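Local coordinates for protein insecticidal Delta-Endotoxin Cry8Ea1 (Bacillus Thuringiensis, PDB 3EB7) that kills insect larvae, including the underground pest Holotrichia parallela, probably by forming pores in gut-cell membranes as other three-domain Cry toxins do, at residues A[236-241]-A[434-439]; A[277-282]-A[413-418]; A[481-486]-A[563-568]. All blocks are in the same frame, centred on the assembly; numbering follows the deposited sequence.

Contact 1 (A[236-241]-A[434-439]); sequences AQLTRE and HRSADR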
loop_
_atom_site.group_PDB
_atom_site.type_symbol
_atom_site.label_atom_id
_atom_site.label_comp_id
_atom_site.label_asym_id
_atom_site.label_seq_id
_atom_site.Cartn_x
_atom_site.Cartn_y
_atom_site.Cartn_z
ATOM N N ALA A 236 -6.684 9.808 -0.536
ATOM C CA ALA A 236 -6.003 8.811 0.322
ATOM C C ALA A 236 -4.524 8.541 -0.072
ATOM O O ALA A 236 -4.164 8.617 -1.225
ATOM C CB ALA A 236 -6.798 7.475 0.389
ATOM N N GLN A 237 -3.695 8.210 0.917
ATOM C CA GLN A 237 -2.278 7.922 0.699
ATOM C C GLN A 237 -1.924 6.593 1.334
ATOM O O GLN A 237 -2.238 6.360 2.500
ATOM C CB GLN A 237 -1.413 9.004 1.373
ATOM C CG GLN A 237 -1.880 10.409 1.106
ATOM C CD GLN A 237 -0.821 11.433 1.376
ATOM O OE1 GLN A 237 0.232 11.432 0.740
ATOM N NE2 GLN A 237 -1.080 12.310 2.325
ATOM N N LEU A 238 -1.207 5.746 0.600
ATOM C CA LEU A 238 -0.648 4.500 1.171
ATOM C C LEU A 238 0.812 4.738 1.439
ATOM O O LEU A 238 1.576 4.900 0.497
ATOM C CB LEU A 238 -0.821 3.318 0.204
ATOM C CG LEU A 238 -2.239 3.015 -0.276
ATOM C CD1 LEU A 238 -2.246 1.857 -1.271
ATOM C CD2 LEU A 238 -3.112 2.671 0.895
ATOM N N THR A 239 1.207 4.729 2.722
ATOM C CA THR A 239 2.562 5.122 3.109
ATOM C C THR A 239 3.503 3.986 3.398
ATOM O O THR A 239 4.700 4.209 3.537
ATOM C CB THR A 239 2.601 6.107 4.312
ATOM O OG1 THR A 239 2.036 5.482 5.480
ATOM C CG2 THR A 239 1.925 7.485 3.958
ATOM N N ARG A 240 2.970 2.767 3.501
ATOM C CA ARG A 240 3.814 1.569 3.697
ATOM C C ARG A 240 4.874 1.425 2.611
ATOM O O ARG A 240 4.639 1.760 1.437
ATOM C CB ARG A 240 2.954 0.301 3.746
ATOM C CG ARG A 240 2.622 -0.340 2.373
ATOM C CD ARG A 240 1.621 0.433 1.515
ATOM N NE ARG A 240 1.402 -0.172 0.184
ATOM C CZ ARG A 240 2.230 -0.044 -0.861
ATOM N NH1 ARG A 240 3.368 0.661 -0.747
ATOM N NH2 ARG A 240 1.929 -0.625 -2.032
ATOM N N GLU A 241 6.035 0.914 3.017
ATOM C CA GLU A 241 7.101 0.503 2.107
ATOM C C GLU A 241 6.908 -0.970 1.780
ATOM O O GLU A 241 6.622 -1.758 2.694
ATOM C CB GLU A 241 8.432 0.570 2.837
ATOM C CG GLU A 241 9.257 1.795 2.598
ATOM C CD GLU A 241 10.564 1.716 3.395
ATOM O OE1 GLU A 241 10.540 1.139 4.530
ATOM O OE2 GLU A 241 11.607 2.187 2.870
ATOM N N HIS A 434 4.440 3.829 -2.455
ATOM C CA HIS A 434 3.302 3.966 -3.381
ATOM C C HIS A 434 3.134 5.386 -3.961
ATOM O O HIS A 434 3.348 6.427 -3.264
ATOM C CB HIS A 434 1.998 3.480 -2.692
ATOM C CG HIS A 434 0.881 3.175 -3.647
ATOM N ND1 HIS A 434 0.005 4.134 -4.105
ATOM C CD2 HIS A 434 0.499 2.012 -4.234
ATOM C CE1 HIS A 434 -0.849 3.587 -4.950
ATOM N NE2 HIS A 434 -0.575 2.298 -5.042
ATOM N N ARG A 435 2.748 5.427 -5.241
ATOM C CA ARG A 435 2.462 6.673 -5.948
ATOM C C ARG A 435 1.478 7.581 -5.193
ATOM O O ARG A 435 1.640 8.787 -5.218
ATOM C CB ARG A 435 1.922 6.358 -7.357
ATOM C CG ARG A 435 1.565 7.571 -8.238
ATOM C CD ARG A 435 2.796 8.275 -8.823
ATOM N NE ARG A 435 2.466 9.270 -9.864
ATOM C CZ ARG A 435 2.199 8.998 -11.153
ATOM N NH1 ARG A 435 2.174 7.757 -11.610
ATOM N NH2 ARG A 435 1.915 9.992 -11.997
ATOM N N SER A 436 0.472 7.030 -4.510
ATOM C CA SER A 436 -0.540 7.885 -3.808
ATOM C C SER A 436 0.032 8.765 -2.690
ATOM O O SER A 436 -0.599 9.694 -2.252
ATOM C CB SER A 436 -1.685 7.034 -3.220
ATOM O OG SER A 436 -1.178 6.023 -2.366
ATOM N N ALA A 437 1.228 8.432 -2.226
ATOM C CA ALA A 437 1.862 9.126 -1.136
ATOM C C ALA A 437 2.721 10.279 -1.688
ATOM O O ALA A 437 3.815 10.084 -2.184
ATOM C CB ALA A 437 2.688 8.132 -0.343
ATOM N N ASP A 438 2.208 11.492 -1.586
ATOM C CA ASP A 438 2.803 12.609 -2.285
ATOM C C ASP A 438 4.061 13.120 -1.585
ATOM O O ASP A 438 4.348 12.754 -0.459
ATOM C CB ASP A 438 1.751 13.723 -2.569
ATOM C CG ASP A 438 1.329 14.519 -1.317
ATOM O OD1 ASP A 438 1.860 14.332 -0.193
ATOM O OD2 ASP A 438 0.436 15.374 -1.472
ATOM N N ARG A 439 4.779 13.985 -2.286
ATOM C CA ARG A 439 6.031 14.576 -1.848
ATOM C C ARG A 439 5.889 15.870 -1.059
ATOM O O ARG A 439 6.847 16.328 -0.432
ATOM C CB ARG A 439 6.873 14.869 -3.089
ATOM C CG ARG A 439 7.293 13.623 -3.836
ATOM C CD ARG A 439 8.303 14.024 -4.925
ATOM N NE ARG A 439 8.979 12.819 -5.320
ATOM C CZ ARG A 439 10.173 12.450 -4.899
ATOM N NH1 ARG A 439 10.880 13.247 -4.116
ATOM N NH2 ARG A 439 10.660 11.277 -5.294
HETATM O O HOH W 1 4.019 4.089 0.215
#
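Leu-238 and Ser-436 hold the tightly packed side of this contact between two loops. The backbone N of Leu-238 donates to Ser-436 OG at 3.0 Å, nearly straight at 163°. That hydroxyl lies between its own backbone N and carbonyl carbon (chi1 55°), from where it also shares a hydrogen bond of 2.8 Å with His-434 ND1. The same ND1 accepts from the backbone N of Ser-436, so two bonds limit the rotation of the imidazole, at the first residue of the type I turn from His-434 to Ala-437. Leu-238 CD1 sits over the centre of the ring, a CH-pi contact 4.0 Å from the centroid, while Leu-18 of helix 2-20 packs on His-434 and Ser-436. The Arg-240 guanidinium stands almost perpendicular to the imidazole and lays a face on His-434 CB; NH2 is salt-bridged to Asp-217 and bonded to His-414, whereas NH1 is buried without a partner in the model. A water donates to Leu-238 O and Arg-240 O and accepts from His-434 N. The other side is looser and partly exposed: Gln-237 OE1 takes the N-H of Asp-438 at 3.1 Å and a second bond from Lys-455, and NE2 donates to Gln-450 O. Lys-455 also pairs with Asp-438 OD1, which probably eases the approach of Gln-237 OE1 and Asp-438 OD1, two acceptors 3.5 Å apart. The junction thus rests on shared polar atoms, with one hydroxyl and one lysine each serving both loops.

Contact 2 (A[277-282]-A[413-418]); sequences FDFITR and SHRLNY
Ile-280 packs against the backbone carbonyls of strand 414-418 in this buried crossing, its CB 3.6 Å from Asn-417 O and its CG2 the same distance from Leu-416 O. CB and the CG2 branch thus rest on the backbone. Aromatic contacts come next: Phe-279 brings the edge of its ring, at CE2, over one face of the Arg-415 guanidinium, 3.7 Å from Arg-415 NE, with the two planes 75° apart. The bend of Arg-415 at chi3 (78°) swings NE and the guanidinium to CE2, and CD lies at the ring edge, in its plane. NE is salt-bridged to Asp-340, and NH1 hydrogen-bonds Thr-433 and the His-434 carbonyl. Among the polar contacts, a water joins the strands, accepting from Ile-280 N at 3.2 Å and donating to Leu-416 O at 2.5 Å. The Asp-278 and Asn-417 side chains cross at about a right angle; Asp-278 OD1 is salt-bridged to Arg-272, and OD2 is hydrogen-bonded to Ser-308. The segment axes approach to 5.8 Å, and side chains and one water do the joining. This is a near-perpendicular crossing (81°) of strands from two antiparallel sheets, where they meet in the three-sheet beta-prism of Cry toxin domain II.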
loop_
_atom_site.group_PDB
_atom_site.type_symbol
_atom_site.label_atom_id
_atom_site.label_comp_id
_atom_site.label_asym_id
_atom_site.label_seq_id
_atom_site.Cartn_x
_atom_site.Cartn_y
_atom_site.Cartn_z
ATOM N N PHE A 277 7.986 8.556 7.083
ATOM C CA PHE A 277 7.909 8.430 5.630
ATOM C C PHE A 277 9.019 9.271 4.984
ATOM O O PHE A 277 9.175 10.430 5.309
ATOM C CB PHE A 277 6.527 8.878 5.157
ATOM C CG PHE A 277 6.302 8.672 3.681
ATOM C CD1 PHE A 277 5.910 7.425 3.185
ATOM C CD2 PHE A 277 6.493 9.714 2.784
ATOM C CE1 PHE A 277 5.689 7.223 1.817
ATOM C CE2 PHE A 277 6.289 9.510 1.422
ATOM C CZ PHE A 277 5.884 8.241 0.944
ATOM N N ASP A 278 9.820 8.691 4.102
ATOM C CA ASP A 278 10.969 9.450 3.542
ATOM C C ASP A 278 11.217 9.265 2.033
ATOM O O ASP A 278 10.607 8.427 1.393
ATOM C CB ASP A 278 12.257 9.235 4.355
ATOM C CG ASP A 278 12.736 7.787 4.365
ATOM O OD1 ASP A 278 12.178 6.948 3.632
ATOM O OD2 ASP A 278 13.711 7.479 5.105
ATOM N N PHE A 279 12.094 10.090 1.490
ATOM C CA PHE A 279 12.439 10.059 0.059
ATOM C C PHE A 279 13.935 10.000 -0.082
ATOM O O PHE A 279 14.632 10.735 0.620
ATOM C CB PHE A 279 11.919 11.311 -0.660
ATOM C CG PHE A 279 10.426 11.358 -0.756
ATOM C CD1 PHE A 279 9.665 12.060 0.208
ATOM C CD2 PHE A 279 9.766 10.669 -1.770
ATOM C CE1 PHE A 279 8.261 12.072 0.127
ATOM C CE2 PHE A 279 8.384 10.685 -1.863
ATOM C CZ PHE A 279 7.630 11.375 -0.921
ATOM N N ILE A 280 14.412 9.126 -0.971
ATOM C CA ILE A 280 15.824 9.065 -1.319
ATOM C C ILE A 280 16.293 10.380 -1.927
ATOM O O ILE A 280 15.606 10.949 -2.772
ATOM C CB ILE A 280 16.155 7.826 -2.249
ATOM C CG1 ILE A 280 17.654 7.670 -2.456
ATOM C CG2 ILE A 280 15.460 7.937 -3.641
ATOM C CD1 ILE A 280 18.075 6.247 -2.910
ATOM N N THR A 281 17.459 10.861 -1.480
ATOM C CA THR A 281 18.092 12.085 -2.020
ATOM C C THR A 281 19.459 11.866 -2.702
ATOM O O THR A 281 19.857 12.602 -3.611
ATOM C CB THR A 281 18.247 13.177 -0.932
ATOM O OG1 THR A 281 19.117 12.704 0.088
ATOM C CG2 THR A 281 16.881 13.557 -0.335
ATOM N N ARG A 282 20.180 10.841 -2.286
ATOM C CA ARG A 282 21.482 10.581 -2.881
ATOM C C ARG A 282 21.874 9.136 -2.662
ATOM O O ARG A 282 21.529 8.553 -1.628
ATOM C CB ARG A 282 22.514 11.536 -2.278
ATOM C CG ARG A 282 23.760 11.716 -3.127
ATOM C CD ARG A 282 24.632 12.910 -2.691
ATOM N NE ARG A 282 25.744 13.083 -3.648
ATOM C CZ ARG A 282 25.646 13.730 -4.813
ATOM N NH1 ARG A 282 24.492 14.327 -5.158
ATOM N NH2 ARG A 282 26.706 13.790 -5.624
ATOM N N SER A 413 3.249 2.773 -10.389
ATOM C CA SER A 413 2.526 2.644 -9.118
ATOM C C SER A 413 3.404 2.922 -7.894
ATOM O O SER A 413 2.870 3.272 -6.844
ATOM C CB SER A 413 1.849 1.280 -9.008
ATOM O OG SER A 413 2.784 0.224 -9.159
ATOM N N HIS A 414 4.729 2.798 -8.046
ATOM C CA HIS A 414 5.696 2.915 -6.957
ATOM C C HIS A 414 6.933 3.634 -7.406
ATOM O O HIS A 414 7.184 3.771 -8.609
ATOM C CB HIS A 414 6.095 1.525 -6.399
ATOM C CG HIS A 414 4.963 0.808 -5.737
ATOM N ND1 HIS A 414 3.912 0.258 -6.452
ATOM C CD2 HIS A 414 4.682 0.598 -4.425
ATOM C CE1 HIS A 414 3.046 -0.289 -5.611
ATOM N NE2 HIS A 414 3.498 -0.102 -4.374
ATOM N N ARG A 415 7.691 4.124 -6.416
ATOM C CA ARG A 415 8.963 4.815 -6.650
ATOM C C ARG A 415 9.989 4.171 -5.729
ATOM O O ARG A 415 9.600 3.656 -4.667
ATOM C CB ARG A 415 8.826 6.304 -6.331
ATOM C CG ARG A 415 8.594 6.560 -4.862
ATOM C CD ARG A 415 8.670 7.999 -4.529
ATOM N NE ARG A 415 7.449 8.706 -4.896
ATOM C CZ ARG A 415 6.265 8.557 -4.310
ATOM N NH1 ARG A 415 6.110 7.737 -3.274
ATOM N NH2 ARG A 415 5.234 9.262 -4.748
ATOM N N LEU A 416 11.273 4.201 -6.117
ATOM C CA LEU A 416 12.354 3.664 -5.279
ATOM C C LEU A 416 12.493 4.539 -4.031
ATOM O O LEU A 416 12.568 5.776 -4.139
ATOM C CB LEU A 416 13.699 3.590 -6.023
ATOM C CG LEU A 416 14.882 2.959 -5.249
ATOM C CD1 LEU A 416 14.562 1.482 -4.960
ATOM C CD2 LEU A 416 16.207 3.099 -6.036
ATOM N N ASN A 417 12.552 3.892 -2.867
ATOM C CA ASN A 417 12.631 4.589 -1.614
ATOM C C ASN A 417 13.973 4.388 -0.908
ATOM O O ASN A 417 14.509 5.320 -0.311
ATOM C CB ASN A 417 11.468 4.136 -0.704
ATOM C CG ASN A 417 11.452 4.838 0.670
ATOM O OD1 ASN A 417 11.938 5.954 0.836
ATOM N ND2 ASN A 417 10.911 4.171 1.641
ATOM N N TYR A 418 14.519 3.182 -0.958
ATOM C CA TYR A 418 15.690 2.869 -0.184
ATOM C C TYR A 418 16.377 1.613 -0.737
ATOM O O TYR A 418 15.787 0.858 -1.525
ATOM C CB TYR A 418 15.273 2.672 1.289
ATOM C CG TYR A 418 16.318 3.126 2.291
ATOM C CD1 TYR A 418 16.484 4.486 2.594
ATOM C CD2 TYR A 418 17.140 2.191 2.933
ATOM C CE1 TYR A 418 17.476 4.891 3.520
ATOM C CE2 TYR A 418 18.119 2.586 3.862
ATOM C CZ TYR A 418 18.278 3.921 4.136
ATOM O OH TYR A 418 19.244 4.297 5.029
HETATM O O HOH W 2 12.100 7.887 -2.810
#

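Contact 3 (A[481-486]-A[563-568]); sequences SGSTGV and KISVRN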
loop_
_atom_site.group_PDB
_atom_site.type_symbol
_atom_site.label_atom_id
_atom_site.label_comp_id
_atom_site.label_asym_id
_atom_site.label_seq_id
_atom_site.Cartn_x
_atom_site.Cartn_y
_atom_site.Cartn_z
ATOM N N SER A 481 2.453 11.242 27.399
ATOM C CA SER A 481 2.223 12.501 26.730
ATOM C C SER A 481 3.300 12.813 25.734
ATOM O O SER A 481 4.485 12.644 26.020
ATOM C CB SER A 481 2.188 13.630 27.768
ATOM O OG SER A 481 1.197 13.344 28.723
ATOM N N GLY A 482 2.902 13.311 24.573
ATOM C CA GLY A 482 3.890 13.688 23.576
ATOM C C GLY A 482 3.191 14.287 22.389
ATOM O O GLY A 482 1.976 14.486 22.410
ATOM N N SER A 483 3.966 14.583 21.355
ATOM C CA SER A 483 3.462 15.203 20.143
ATOM C C SER A 483 3.940 14.427 18.928
ATOM O O SER A 483 4.977 13.758 18.977
ATOM C CB SER A 483 3.969 16.628 20.039
ATOM O OG SER A 483 3.423 17.406 21.079
ATOM N N THR A 484 3.177 14.511 17.845
ATOM C CA THR A 484 3.685 14.091 16.562
ATOM C C THR A 484 4.778 15.074 16.207
ATOM O O THR A 484 4.961 16.069 16.899
ATOM C CB THR A 484 2.620 14.174 15.445
ATOM O OG1 THR A 484 2.193 15.535 15.297
ATOM C CG2 THR A 484 1.431 13.245 15.730
ATOM N N GLY A 485 5.515 14.794 15.131
ATOM C CA GLY A 485 6.414 15.798 14.566
ATOM C C GLY A 485 5.654 16.979 13.959
ATOM O O GLY A 485 4.403 16.975 13.838
ATOM N N VAL A 486 6.419 18.002 13.601
ATOM C CA VAL A 486 5.928 19.033 12.736
ATOM C C VAL A 486 5.677 18.431 11.337
ATOM O O VAL A 486 6.611 17.933 10.693
ATOM C CB VAL A 486 6.960 20.142 12.635
ATOM C CG1 VAL A 486 6.401 21.280 11.824
ATOM C CG2 VAL A 486 7.352 20.611 14.053
ATOM N N LYS A 563 0.532 19.984 13.821
ATOM C CA LYS A 563 1.179 19.157 14.830
ATOM C C LYS A 563 0.112 18.726 15.813
ATOM O O LYS A 563 -0.717 19.535 16.197
ATOM C CB LYS A 563 2.330 19.926 15.525
ATOM C CG LYS A 563 3.035 19.144 16.642
ATOM C CD LYS A 563 4.058 20.001 17.319
ATOM C CE LYS A 563 3.742 20.080 18.774
ATOM N NZ LYS A 563 4.160 21.328 19.490
ATOM N N ILE A 564 0.118 17.448 16.182
ATOM C CA ILE A 564 -0.888 16.918 17.068
ATOM C C ILE A 564 -0.212 16.635 18.389
ATOM O O ILE A 564 0.874 16.038 18.431
ATOM C CB ILE A 564 -1.570 15.619 16.501
ATOM C CG1 ILE A 564 -2.225 15.834 15.117
ATOM C CG2 ILE A 564 -2.601 15.048 17.490
ATOM C CD1 ILE A 564 -3.116 17.057 14.995
ATOM N N SER A 565 -0.842 17.091 19.470
ATOM C CA SER A 565 -0.323 16.864 20.822
ATOM C C SER A 565 -1.313 16.065 21.649
ATOM O O SER A 565 -2.527 16.359 21.617
ATOM C CB SER A 565 -0.059 18.214 21.492
ATOM O OG SER A 565 1.002 18.892 20.828
ATOM N N VAL A 566 -0.808 15.046 22.358
ATOM C CA VAL A 566 -1.620 14.266 23.297
ATOM C C VAL A 566 -1.048 14.319 24.751
ATOM O O VAL A 566 0.182 14.365 24.973
ATOM C CB VAL A 566 -1.943 12.791 22.824
ATOM C CG1 VAL A 566 -2.629 12.785 21.444
ATOM C CG2 VAL A 566 -0.700 11.887 22.866
ATOM N N ARG A 567 -1.969 14.291 25.713
ATOM C CA ARG A 567 -1.736 14.734 27.071
ATOM C C ARG A 567 -2.785 14.114 28.024
ATOM O O ARG A 567 -3.845 13.658 27.581
ATOM C CB ARG A 567 -1.921 16.249 27.037
ATOM C CG ARG A 567 -1.332 17.017 28.139
ATOM C CD ARG A 567 -1.527 18.486 27.872
ATOM N NE ARG A 567 -0.775 18.874 26.689
ATOM C CZ ARG A 567 -0.950 20.002 25.994
ATOM N NH1 ARG A 567 -1.879 20.894 26.355
ATOM N NH2 ARG A 567 -0.192 20.231 24.919
ATOM N N ASN A 568 -2.477 14.109 29.322
ATOM C CA ASN A 568 -3.456 13.849 30.388
ATOM C C ASN A 568 -4.183 12.531 30.203
ATOM O O ASN A 568 -5.408 12.485 30.058
ATOM C CB ASN A 568 -4.450 15.040 30.478
ATOM C CG ASN A 568 -5.217 15.094 31.813
ATOM O OD1 ASN A 568 -4.795 14.505 32.825
ATOM N ND2 ASN A 568 -6.343 15.819 31.821
#
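An antiparallel strand pair, 482-483 against 563-567, carries this contact within a beta-sheet of the C-terminal domain. Gly-482 and Val-566 form the hydrogen-bonded pair: Val-566 N gives Gly-482 O a nearly straight bond of 2.8 Å, and Gly-482 N returns one to Val-566 O at a more bent 145°. In the neighbouring non-hydrogen-bonded pair, Ser-483 and Ser-565 point to the same face of the sheet, and their OG atoms share a hydrogen bond of 2.9 Å. Both hydroxyls lie anti to their own carbonyl carbons (chi1 -66° and -67°), which turns them toward each other. Lys-563 lies alongside on this face, its CE 3.5 Å from Ser-483 OG. Beyond the pair, Thr-484 takes up the ladder in a different way. Its N donates to Ile-564 O at 2.8 Å, whereas Ile-564 N is met by the side-chain OG1 of Thr-484, at 3.0 Å, in place of a backbone carbonyl. OG1 in turn donates to Gly-485 O, so the hydroxyl is gripped by two bonds as the chain leaves regular pairing. Thr-484 CG2 packs on Ile-564 CB at 3.9 Å. Ile-564 and Val-566 turn toward strand 578-588, meeting Ile-580, while Ser-483 and Ser-565 share the other face, as fits a sheet of the beta-sandwich that forms Cry toxin domain III.

Overall arrangement
Contacts 1 and 2 adjoin near the middle of the chain, their centres 10 Å apart, and contact 2 is nested within the loop closed by contact 1. Arg-240 and His-414 join the two, as do Arg-435 and Ser-413 through their backbones. Contact 2 is wholly buried and relies on packing and a water between strands of separate sheets; contact 1 is partly buried and links irregular loops through side-chain and water-mediated hydrogen bonds. Contact 3 lies about 23 Å from contact 1 and 27 Å from contact 2, centre to centre. It belongs to another domain, reaches the surface at one end, and alone is built mainly of strand-to-strand backbone bonds.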